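Side-chain contacts in RNA-binding protein RO60 (Deinococcus radiodurans, PDB 2NVO), which binds small RNAs that accumulate during recovery from ultraviolet irradiation and contributes to the bacterium's resistance to ultraviolet light: residues A[396-399]-A[400-404]; A[419-422]-A[423-426]. All coordinates share one frame; numbering follows the deposited sequence.

Interaction 1 (A[396-399]-A[400-404])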
# COMPACT_ATOMS: atom_id res chain seq x y z
N SER A 396 18.66 4.09 -0.40
CA SER A 396 19.89 4.45 -1.12
C SER A 396 20.47 3.21 -1.81
O SER A 396 20.78 3.24 -3.00
CB SER A 396 20.94 5.03 -0.17
OG SER A 396 20.56 6.32 0.28
N LEU A 397 20.59 2.12 -1.05
CA LEU A 397 21.06 0.86 -1.61
C LEU A 397 20.19 0.41 -2.79
O LEU A 397 20.72 -0.01 -3.84
CB LEU A 397 21.10 -0.23 -0.55
CG LEU A 397 22.21 -0.05 0.47
CD1 LEU A 397 22.07 -1.13 1.52
CD2 LEU A 397 23.62 -0.08 -0.21
N ILE A 398 18.88 0.50 -2.61
CA ILE A 398 17.95 0.22 -3.71
C ILE A 398 18.21 1.03 -4.97
O ILE A 398 18.29 0.47 -6.06
CB ILE A 398 16.48 0.41 -3.27
CG1 ILE A 398 16.09 -0.71 -2.30
CG2 ILE A 398 15.56 0.38 -4.49
CD1 ILE A 398 14.65 -0.64 -1.77
N ALA A 399 18.33 2.36 -4.82
CA ALA A 399 18.64 3.22 -5.96
C ALA A 399 19.98 2.83 -6.60
O ALA A 399 20.05 2.60 -7.82
CB ALA A 399 18.66 4.68 -5.55
N LEU A 400 21.02 2.75 -5.78
CA LEU A 400 22.35 2.40 -6.27
C LEU A 400 22.36 1.09 -7.05
O LEU A 400 23.05 0.98 -8.06
CB LEU A 400 23.35 2.37 -5.11
CG LEU A 400 23.68 3.78 -4.63
CD1 LEU A 400 24.24 3.79 -3.22
CD2 LEU A 400 24.64 4.50 -5.60
N ARG A 401 21.58 0.12 -6.61
CA ARG A 401 21.56 -1.20 -7.23
C ARG A 401 20.58 -1.34 -8.41
O ARG A 401 20.69 -2.29 -9.17
CB ARG A 401 21.30 -2.29 -6.19
CG ARG A 401 22.46 -2.49 -5.22
CD ARG A 401 22.27 -3.67 -4.27
NE ARG A 401 23.25 -3.60 -3.18
CZ ARG A 401 23.12 -4.17 -1.98
NH1 ARG A 401 22.04 -4.88 -1.70
NH2 ARG A 401 24.06 -4.01 -1.06
N THR A 402 19.63 -0.42 -8.57
CA THR A 402 18.54 -0.65 -9.52
C THR A 402 18.31 0.45 -10.54
O THR A 402 17.67 0.21 -11.57
CB THR A 402 17.17 -0.90 -8.82
OG1 THR A 402 16.73 0.29 -8.15
CG2 THR A 402 17.26 -2.05 -7.86
N GLU A 403 18.81 1.65 -10.27
CA GLU A 403 18.62 2.76 -11.19
C GLU A 403 19.85 2.89 -12.10
O GLU A 403 20.93 2.44 -11.73
CB GLU A 403 18.38 4.06 -10.42
CG GLU A 403 17.11 4.08 -9.56
CD GLU A 403 15.83 4.04 -10.39
OE1 GLU A 403 15.91 4.35 -11.61
OE2 GLU A 403 14.74 3.74 -9.83
N PRO A 404 19.67 3.49 -13.28
CA PRO A 404 20.73 3.68 -14.28
C PRO A 404 21.91 4.38 -13.64
O PRO A 404 23.07 4.05 -13.88
CB PRO A 404 20.11 4.64 -15.30
CG PRO A 404 18.66 4.54 -15.11
CD PRO A 404 18.37 3.99 -13.75

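Interaction 2 (A[419-422]-A[423-426])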
# COMPACT_ATOMS: atom_id res chain seq x y z
N GLY A 419 29.61 8.36 -0.25
CA GLY A 419 30.45 7.25 -0.66
C GLY A 419 29.80 5.90 -0.43
O GLY A 419 30.47 4.88 -0.30
N ILE A 420 28.47 5.88 -0.38
CA ILE A 420 27.75 4.61 -0.35
C ILE A 420 27.75 3.99 -1.74
O ILE A 420 27.50 4.67 -2.73
CB ILE A 420 26.30 4.78 0.12
CG1 ILE A 420 26.28 5.35 1.54
CG2 ILE A 420 25.58 3.45 0.08
CD1 ILE A 420 25.01 6.09 1.87
N THR A 421 28.02 2.69 -1.81
CA THR A 421 28.02 2.00 -3.10
C THR A 421 27.18 0.74 -3.03
O THR A 421 26.74 0.33 -1.94
CB THR A 421 29.46 1.62 -3.53
OG1 THR A 421 29.87 0.44 -2.84
CG2 THR A 421 30.42 2.75 -3.21
N PRO A 422 26.94 0.12 -4.20
CA PRO A 422 26.15 -1.10 -4.28
C PRO A 422 26.82 -2.23 -3.52
O PRO A 422 26.17 -3.24 -3.25
CB PRO A 422 26.13 -1.41 -5.78
CG PRO A 422 26.54 -0.16 -6.45
CD PRO A 422 27.47 0.50 -5.52
N ARG A 423 28.09 -2.06 -3.16
CA ARG A 423 28.80 -3.08 -2.39
C ARG A 423 28.56 -2.97 -0.89
O ARG A 423 28.89 -3.88 -0.13
CB ARG A 423 30.30 -3.05 -2.70
CG ARG A 423 30.67 -3.79 -3.97
CD ARG A 423 32.00 -3.33 -4.56
NE ARG A 423 31.85 -2.06 -5.27
CZ ARG A 423 32.31 -0.90 -4.81
NH1 ARG A 423 32.94 -0.86 -3.64
NH2 ARG A 423 32.12 0.21 -5.51
N ASP A 424 28.00 -1.85 -0.46
CA ASP A 424 27.74 -1.64 0.95
C ASP A 424 26.66 -2.58 1.45
O ASP A 424 25.84 -3.09 0.68
CB ASP A 424 27.31 -0.18 1.20
CG ASP A 424 28.49 0.76 1.41
OD1 ASP A 424 29.14 0.69 2.47
OD2 ASP A 424 28.77 1.59 0.53
N THR A 425 26.66 -2.84 2.75
CA THR A 425 25.52 -3.47 3.40
C THR A 425 24.61 -2.38 3.98
O THR A 425 24.97 -1.21 4.02
CB THR A 425 25.96 -4.29 4.59
OG1 THR A 425 26.81 -3.48 5.41
CG2 THR A 425 26.70 -5.54 4.15
N LEU A 426 23.45 -2.79 4.46
CA LEU A 426 22.53 -1.87 5.12
C LEU A 426 23.26 -1.20 6.27
O LEU A 426 23.21 0.01 6.43
CB LEU A 426 21.30 -2.64 5.63
CG LEU A 426 20.28 -1.76 6.37
CD1 LEU A 426 19.84 -0.57 5.48
CD2 LEU A 426 19.09 -2.58 6.84

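Interaction 1 (A[396-399]-A[400-404])
Backbone amides of the last turn of helix 388-402 reach back to earlier carbonyls, Leu400 N to Ser396 O at 2.8 Å, Arg401 N to Leu397 O, and both Glu403 N and Thr402 N to Ala399 O, before Glu403 leaves helical geometry.

Thr402 folds its hydroxyl back onto the helix. With chi1 at 67°, OG1 sits between the backbone N and the carbonyl carbon, and Thr402 OG1 donates to Ile398 O at 2.6 Å. It comes from above the carbonyl plane, not along a lone pair. The Thr402 and Ile398 side chains lie side by side. Leu400 lays its branch against the carbonyl one turn back, with Leu400 CG 3.4 Å from Ser396 O. Leu397 and Arg401 also lie side by side. The extended arginine chain runs past Leu397 O, and Arg401 NH2 meets Leu397 CD2 obliquely at 4.0 Å. Beyond the segments, Arg401 NE bonds Pro422 O and the arginine forms a cation-pi contact with Phe355. Glu403 CG rests 3.7 Å from Ala399 O, while its carboxylate takes Ala361 N and Thr363 N.

This helix crosses between strands 364-369 and 405-411 in a beta-alpha-beta unit of the VWFA-like domain. The chemistry implies that the Thr402 hydroxyl gives Ile398 O a side-chain donor where the helix ends.

Interaction 2 (A[419-422]-A[423-426])
Asp424 OD2 accepts the backbone N-H of Thr421 at 2.7 Å, the shortest hydrogen bond between 419-422 and 423-426. The bond is nearly straight at 168° and uses the anti lone pair, the one turned away from OD1. The aspartate gets there because CG stands beside its own backbone N, anti to the carbonyl carbon (chi1 -87°), which folds the carboxylate back over the turn. Asp424 OD2 also lies 3.7 Å from Ile420 CG2, and the two side chains cross at about a right angle. The other oxygen, OD1, forms a salt bridge with Lys432 NZ and a hydrogen bond with Ser428 OG. Both carboxylate oxygens are thus held, which should limit its rotation. The positive charge of Lys432 probably favours the ionised form.

Thr421 to Asp424 is a type I beta turn. It is closed by Asp424 N bonding Thr421 O at 2.9 Å. Thr421 adds an ST turn to it: Thr421 OG1 accepts from Arg423 N at 3.1 Å. This loop leads from edge strand 415-417 of the VWFA-like domain into helix 426-432, and Thr425 is the N-cap of that helix.

Arg423 bends at chi3 (-78°) and doubles back over the threonine. Thr421 OG1 then lies over one face of the guanidinium, 3.4 Å from Arg423 CZ and offset toward the rim. The threonine methyl, Thr421 CG2, is 3.8 Å from Arg423 NH2. Ile420 packs on Leu397 and Leu400 of helix 388-402 and on Ala429 of helix 426-432.

How the interactions relate
Going from the N terminus, interaction 1 comes first. It ends helix 388-402, the crossover between strands 364-369 and 405-411. The chain then runs through strand 405-411 and turns back antiparallel in edge strand 415-417. Interaction 2 follows and closes a tight turn before helix 426-432. The two are in series and neither nests nor crosses. The centres of interactions 1 and 2 are about 10 Å apart. A probable hydrogen bond from Arg401 NE to Pro422 O is the polar tie between them. Leu400 CD1 packs on Ile420 O at 3.4 Å, and Leu397 CD2 on Thr421 O at 3.6 Å. The loop is thereby tied to the helix flank at the edge of the VWFA-like domain.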